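Local coordinates for protein methylornithine synthase PylB (PDB 3T7V) that isomerises L-lysine to (3R)-3-methyl-D-ornithine by radical SAM chemistry, using a [4Fe-4S] cluster and S-adenosylmethionine, on the way to pyrrolysine, at residues 278-291 against 321-334. Residues are numbered along the deposited sequence; the frame is centred on the assembly and turned at random.
With MD0 (5-amino-D-isoleucine), chain D.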
loop_
_atom_site.group_PDB
_atom_site.type_symbol
_atom_site.label_atom_id
_atom_site.label_comp_id
_atom_site.label_asym_id
_atom_site.label_seq_id
_atom_site.Cartn_x
_atom_site.Cartn_y
_atom_site.Cartn_z
ATOM N N LEU A 278 7.177 4.711 -2.088
ATOM C CA LEU A 278 8.047 5.542 -2.961
ATOM C C LEU A 278 7.245 6.063 -4.185
ATOM O O LEU A 278 7.711 6.923 -4.912
ATOM C CB LEU A 278 9.160 4.680 -3.506
ATOM C CG LEU A 278 10.167 4.067 -2.524
ATOM C CD1 LEU A 278 11.399 3.516 -3.247
ATOM C CD2 LEU A 278 10.596 5.008 -1.439
ATOM N N ASP A 279 6.044 5.494 -4.419
ATOM C CA ASP A 279 5.320 5.808 -5.652
ATOM C C ASP A 279 4.764 7.257 -5.690
ATOM O O ASP A 279 4.441 7.773 -6.771
ATOM C CB ASP A 279 4.121 4.824 -5.748
ATOM C CG ASP A 279 3.667 4.523 -7.158
ATOM O OD1 ASP A 279 4.398 4.703 -8.156
ATOM O OD2 ASP A 279 2.528 3.957 -7.225
ATOM N N LEU A 280 4.694 7.884 -4.520
ATOM C CA LEU A 280 4.038 9.192 -4.433
ATOM C C LEU A 280 5.012 10.393 -4.488
ATOM O O LEU A 280 4.699 11.424 -5.100
ATOM C CB LEU A 280 3.303 9.277 -3.095
ATOM C CG LEU A 280 2.363 8.028 -3.073
ATOM C CD1 LEU A 280 2.074 7.532 -1.700
ATOM C CD2 LEU A 280 1.201 8.225 -4.061
ATOM N N GLU A 281 6.200 10.247 -3.880
ATOM C CA GLU A 281 7.172 11.339 -3.719
ATOM C C GLU A 281 8.615 10.785 -3.684
ATOM O O GLU A 281 9.585 11.500 -3.343
ATOM C CB GLU A 281 6.827 12.179 -2.461
ATOM C CG GLU A 281 5.720 13.221 -2.611
ATOM C CD GLU A 281 5.647 14.205 -1.412
ATOM O OE1 GLU A 281 5.607 13.787 -0.210
ATOM O OE2 GLU A 281 5.644 15.431 -1.673
ATOM N N GLY A 282 8.779 9.494 -4.018
ATOM C CA GLY A 282 10.119 8.860 -4.043
ATOM C C GLY A 282 10.780 8.771 -2.673
ATOM O O GLY A 282 10.132 8.782 -1.658
ATOM N N ILE A 283 12.112 8.614 -2.743
ATOM C CA ILE A 283 12.912 8.458 -1.534
ATOM C C ILE A 283 12.823 9.686 -0.610
ATOM O O ILE A 283 12.717 9.543 0.594
ATOM C CB ILE A 283 14.345 7.968 -1.897
ATOM C CG1 ILE A 283 14.206 6.518 -2.441
ATOM C CG2 ILE A 283 15.174 7.924 -0.614
ATOM C CD1 ILE A 283 15.402 5.877 -3.131
ATOM N N ASP A 284 12.789 10.894 -1.168
ATOM C CA ASP A 284 12.631 12.048 -0.251
ATOM C C ASP A 284 11.283 11.963 0.488
ATOM O O ASP A 284 11.152 12.264 1.698
ATOM C CB ASP A 284 12.672 13.384 -1.026
ATOM C CG ASP A 284 14.026 13.654 -1.711
ATOM O OD1 ASP A 284 15.076 13.097 -1.271
ATOM O OD2 ASP A 284 14.057 14.479 -2.664
ATOM N N GLY A 285 10.250 11.547 -0.258
ATOM C CA GLY A 285 8.920 11.412 0.335
ATOM C C GLY A 285 8.911 10.292 1.381
ATOM O O GLY A 285 8.166 10.336 2.381
ATOM N N MET A 286 9.715 9.264 1.155
ATOM C CA MET A 286 9.840 8.131 2.115
ATOM C C MET A 286 10.310 8.646 3.476
ATOM O O MET A 286 9.802 8.182 4.537
ATOM C CB MET A 286 10.833 7.087 1.570
ATOM C CG MET A 286 11.034 5.875 2.521
ATOM S SD MET A 286 12.626 5.087 2.134
ATOM C CE MET A 286 13.813 6.291 2.811
ATOM N N VAL A 287 11.297 9.558 3.467
ATOM C CA VAL A 287 11.798 10.107 4.710
ATOM C C VAL A 287 10.650 10.775 5.501
ATOM O O VAL A 287 10.483 10.492 6.702
ATOM C CB VAL A 287 12.923 11.119 4.418
ATOM C CG1 VAL A 287 13.447 11.715 5.741
ATOM C CG2 VAL A 287 14.059 10.367 3.720
ATOM N N LEU A 288 9.830 11.557 4.826
ATOM C CA LEU A 288 8.750 12.290 5.477
ATOM C C LEU A 288 7.723 11.297 6.052
ATOM O O LEU A 288 7.139 11.461 7.151
ATOM C CB LEU A 288 8.065 13.184 4.448
ATOM C CG LEU A 288 8.898 14.399 3.969
ATOM C CD1 LEU A 288 8.249 15.135 2.804
ATOM C CD2 LEU A 288 9.107 15.337 5.140
ATOM N N ARG A 289 7.492 10.249 5.264
ATOM C CA ARG A 289 6.434 9.235 5.665
ATOM C C ARG A 289 6.918 8.382 6.803
ATOM O O ARG A 289 6.145 8.117 7.761
ATOM C CB ARG A 289 6.050 8.367 4.447
ATOM C CG ARG A 289 5.226 9.168 3.409
ATOM C CD ARG A 289 5.361 8.643 1.972
ATOM N NE ARG A 289 4.376 9.373 1.153
ATOM C CZ ARG A 289 4.524 10.639 0.687
ATOM N NH1 ARG A 289 5.628 11.364 0.958
ATOM N NH2 ARG A 289 3.521 11.198 -0.000
ATOM N N LEU A 290 8.174 7.923 6.785
ATOM C CA LEU A 290 8.733 7.263 7.982
ATOM C C LEU A 290 8.743 8.171 9.215
ATOM O O LEU A 290 8.367 7.716 10.343
ATOM C CB LEU A 290 10.178 6.750 7.757
ATOM C CG LEU A 290 10.247 5.645 6.656
ATOM C CD1 LEU A 290 11.723 5.484 6.236
ATOM C CD2 LEU A 290 9.668 4.301 7.189
ATOM N N ASN A 291 9.067 9.473 9.022
ATOM C CA ASN A 291 9.025 10.383 10.172
ATOM C C ASN A 291 7.633 10.752 10.600
ATOM O O ASN A 291 7.472 11.370 11.642
ATOM C CB ASN A 291 9.836 11.627 9.826
ATOM C CG ASN A 291 11.320 11.350 9.866
ATOM O OD1 ASN A 291 11.786 10.420 10.590
ATOM N ND2 ASN A 291 12.089 12.146 9.137
ATOM N N ASP A 321 14.779 6.619 -9.041
ATOM C CA ASP A 321 15.626 6.249 -7.901
ATOM C C ASP A 321 14.610 5.492 -6.999
ATOM O O ASP A 321 13.932 6.028 -6.133
ATOM C CB ASP A 321 16.062 7.548 -7.217
ATOM C CG ASP A 321 17.011 7.341 -6.057
ATOM O OD1 ASP A 321 17.514 6.217 -5.916
ATOM O OD2 ASP A 321 17.261 8.329 -5.302
ATOM N N ARG A 322 14.519 4.192 -7.249
ATOM C CA ARG A 322 13.505 3.296 -6.683
ATOM C C ARG A 322 14.180 2.012 -6.168
ATOM O O ARG A 322 13.436 1.094 -5.807
ATOM C CB ARG A 322 12.492 2.877 -7.784
ATOM C CG ARG A 322 11.638 3.990 -8.370
ATOM C CD ARG A 322 10.414 4.008 -7.529
ATOM N NE ARG A 322 9.324 4.747 -8.195
ATOM C CZ ARG A 322 8.021 4.455 -8.099
ATOM N NH1 ARG A 322 7.611 3.452 -7.317
ATOM N NH2 ARG A 322 7.138 5.189 -8.762
ATOM N N ASP A 323 15.505 1.911 -6.047
ATOM C CA ASP A 323 16.085 0.567 -5.790
ATOM C C ASP A 323 16.366 0.438 -4.300
ATOM O O ASP A 323 16.525 1.421 -3.560
ATOM C CB ASP A 323 17.368 0.394 -6.570
ATOM C CG ASP A 323 18.313 1.485 -6.250
ATOM O OD1 ASP A 323 19.174 1.175 -5.392
ATOM O OD2 ASP A 323 18.128 2.653 -6.775
ATOM N N ILE A 324 16.394 -0.801 -3.864
ATOM C CA ILE A 324 16.641 -1.109 -2.454
ATOM C C ILE A 324 17.961 -0.528 -1.897
ATOM O O ILE A 324 17.982 -0.090 -0.766
ATOM C CB ILE A 324 16.496 -2.617 -2.184
ATOM C CG1 ILE A 324 16.344 -2.861 -0.701
ATOM C CG2 ILE A 324 17.630 -3.379 -2.813
ATOM C CD1 ILE A 324 16.120 -4.362 -0.395
ATOM N N LYS A 325 19.017 -0.539 -2.689
ATOM C CA LYS A 325 20.293 -0.056 -2.157
ATOM C C LYS A 325 20.163 1.485 -1.835
ATOM O O LYS A 325 20.706 1.958 -0.794
ATOM C CB LYS A 325 21.421 -0.373 -3.147
ATOM C CG LYS A 325 21.754 -1.855 -3.274
ATOM C CD LYS A 325 22.931 -1.906 -4.277
ATOM C CE LYS A 325 23.106 -3.202 -5.050
ATOM N NZ LYS A 325 23.891 -4.208 -4.291
ATOM N N SER A 326 19.418 2.254 -2.657
ATOM C CA SER A 326 19.250 3.700 -2.368
ATOM C C SER A 326 18.359 3.881 -1.165
ATOM O O SER A 326 18.560 4.800 -0.378
ATOM C CB SER A 326 18.673 4.500 -3.517
ATOM O OG SER A 326 19.417 4.272 -4.643
ATOM N N VAL A 327 17.302 3.066 -1.069
ATOM C CA VAL A 327 16.475 3.093 0.135
ATOM C C VAL A 327 17.270 2.809 1.413
ATOM O O VAL A 327 17.156 3.582 2.383
ATOM C CB VAL A 327 15.305 2.074 0.039
ATOM C CG1 VAL A 327 14.561 1.884 1.390
ATOM C CG2 VAL A 327 14.267 2.517 -0.999
ATOM N N VAL A 328 18.110 1.763 1.409
ATOM C CA VAL A 328 18.815 1.398 2.634
ATOM C C VAL A 328 19.838 2.486 2.981
ATOM O O VAL A 328 20.044 2.771 4.170
ATOM C CB VAL A 328 19.437 0.002 2.482
ATOM C CG1 VAL A 328 20.380 -0.275 3.670
ATOM C CG2 VAL A 328 18.364 -1.082 2.427
ATOM N N ARG A 329 20.473 3.060 1.965
ATOM C CA ARG A 329 21.447 4.188 2.190
ATOM C C ARG A 329 20.717 5.311 2.901
ATOM O O ARG A 329 21.262 5.904 3.847
ATOM C CB ARG A 329 21.987 4.684 0.841
ATOM C CG ARG A 329 22.819 5.973 0.921
ATOM C CD ARG A 329 23.466 6.375 -0.419
ATOM N NE ARG A 329 24.169 7.661 -0.294
ATOM C CZ ARG A 329 24.793 8.307 -1.287
ATOM N NH1 ARG A 329 25.404 9.465 -1.038
ATOM N NH2 ARG A 329 24.805 7.812 -2.527
ATOM N N ARG A 330 19.500 5.668 2.407
ATOM C CA ARG A 330 18.798 6.784 3.017
ATOM C C ARG A 330 18.346 6.392 4.456
ATOM O O ARG A 330 18.377 7.246 5.353
ATOM C CB ARG A 330 17.603 7.241 2.149
ATOM C CG ARG A 330 16.891 8.478 2.675
ATOM C CD ARG A 330 17.740 9.753 2.534
ATOM N NE ARG A 330 18.095 9.880 1.124
ATOM C CZ ARG A 330 17.457 10.665 0.244
ATOM N NH1 ARG A 330 16.415 11.398 0.631
ATOM N NH2 ARG A 330 17.852 10.703 -1.029
ATOM N N LEU A 331 17.893 5.157 4.673
ATOM C CA LEU A 331 17.513 4.762 6.072
ATOM C C LEU A 331 18.737 4.949 6.999
ATOM O O LEU A 331 18.553 5.370 8.151
ATOM C CB LEU A 331 17.146 3.274 6.127
ATOM C CG LEU A 331 15.882 3.023 5.284
ATOM C CD1 LEU A 331 15.643 1.524 5.382
ATOM C CD2 LEU A 331 14.676 3.718 5.889
ATOM N N GLU A 332 19.934 4.555 6.533
ATOM C CA GLU A 332 21.148 4.692 7.374
ATOM C C GLU A 332 21.363 6.169 7.808
ATOM O O GLU A 332 21.614 6.482 9.022
ATOM C CB GLU A 332 22.352 4.135 6.646
ATOM C CG GLU A 332 23.566 4.078 7.609
ATOM C CD GLU A 332 24.886 3.679 6.947
ATOM O OE1 GLU A 332 25.266 4.291 5.905
ATOM O OE2 GLU A 332 25.565 2.767 7.490
ATOM N N ILE A 333 21.236 7.079 6.840
ATOM C CA ILE A 333 21.298 8.539 7.106
ATOM C C ILE A 333 20.280 8.978 8.169
ATOM O O ILE A 333 20.561 9.809 9.047
ATOM C CB ILE A 333 21.083 9.290 5.780
ATOM C CG1 ILE A 333 22.370 9.212 4.954
ATOM C CG2 ILE A 333 20.633 10.718 6.018
ATOM C CD1 ILE A 333 22.195 9.543 3.480
ATOM N N MET A 334 19.101 8.345 8.117
ATOM C CA MET A 334 18.026 8.658 9.068
ATOM C C MET A 334 18.237 8.030 10.411
ATOM O O MET A 334 17.513 8.351 11.334
ATOM C CB MET A 334 16.674 8.133 8.550
ATOM C CG MET A 334 16.174 8.867 7.350
ATOM S SD MET A 334 14.641 8.025 6.900
ATOM C CE MET A 334 13.568 8.562 8.254
HETATM C C MD0 D . 2.835 0.863 -3.540
HETATM N N MD0 D . 3.063 1.151 -5.940
HETATM O O MD0 D . 3.094 0.139 -2.557
HETATM C CA MD0 D . 2.656 0.231 -4.883
HETATM C CB MD0 D . 1.171 -0.198 -5.088
HETATM C CD MD0 D . -0.357 -2.184 -4.447
HETATM N NE MD0 D . -0.547 -3.229 -3.449
HETATM C CG MD0 D . 0.848 -1.327 -4.067
HETATM C CG2 MD0 D . 0.149 0.957 -4.931
HETATM O OXT MD0 D . 2.720 2.092 -3.462
HETATM O O HOH W 1 13.179 8.466 -5.334
#
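At the wall of the 3-methylornithine pocket, D279 meets R322 in a salt bridge: R322 NH2 donates to the anti lone pair of D279 OD1 at 2.8 Å, nearly straight (166°), with the carboxylate turned 58° from the guanidinium plane. D279 OD2 makes a weak bond to the alpha-amine of the bound product, MD0 N, at 3.1 Å, and the backbone of V310, A311 and N312 also donates to this carboxylate. R322, bent at chi2, lies with one guanidinium face over L278 O; S299 O and D314 hold its other nitrogens. R322 thus probably steadies D279 from the second shell.

Beyond the pocket, two outer helices of the TIM-barrel fold, 278-291 and 324-334, run side by side, 23° from parallel. In sequence, strand 296-300 separates them, and its V297 touches L278 and M286. R330 is the knob, set among I283, D284, M286 and V287. Bends at chi2 and chi3 curl its chain and lay the guanidinium face beneath I283 CG2, while NH1 makes a salt bridge at 2.9 Å to D284 OD1, which lies in the guanidinium plane. I283 CD1 packs on S326 CB at 3.6 Å; its backbone N reaches D321 O through a water. L278 CD1 meets V327 CG2 and M286 SD meets V327 CG1, each at 3.8 Å. L290 CD1 presses L331 CD2 tightly at 3.5 Å, and M334, bent at chi3, lays its CE by N291 OD1.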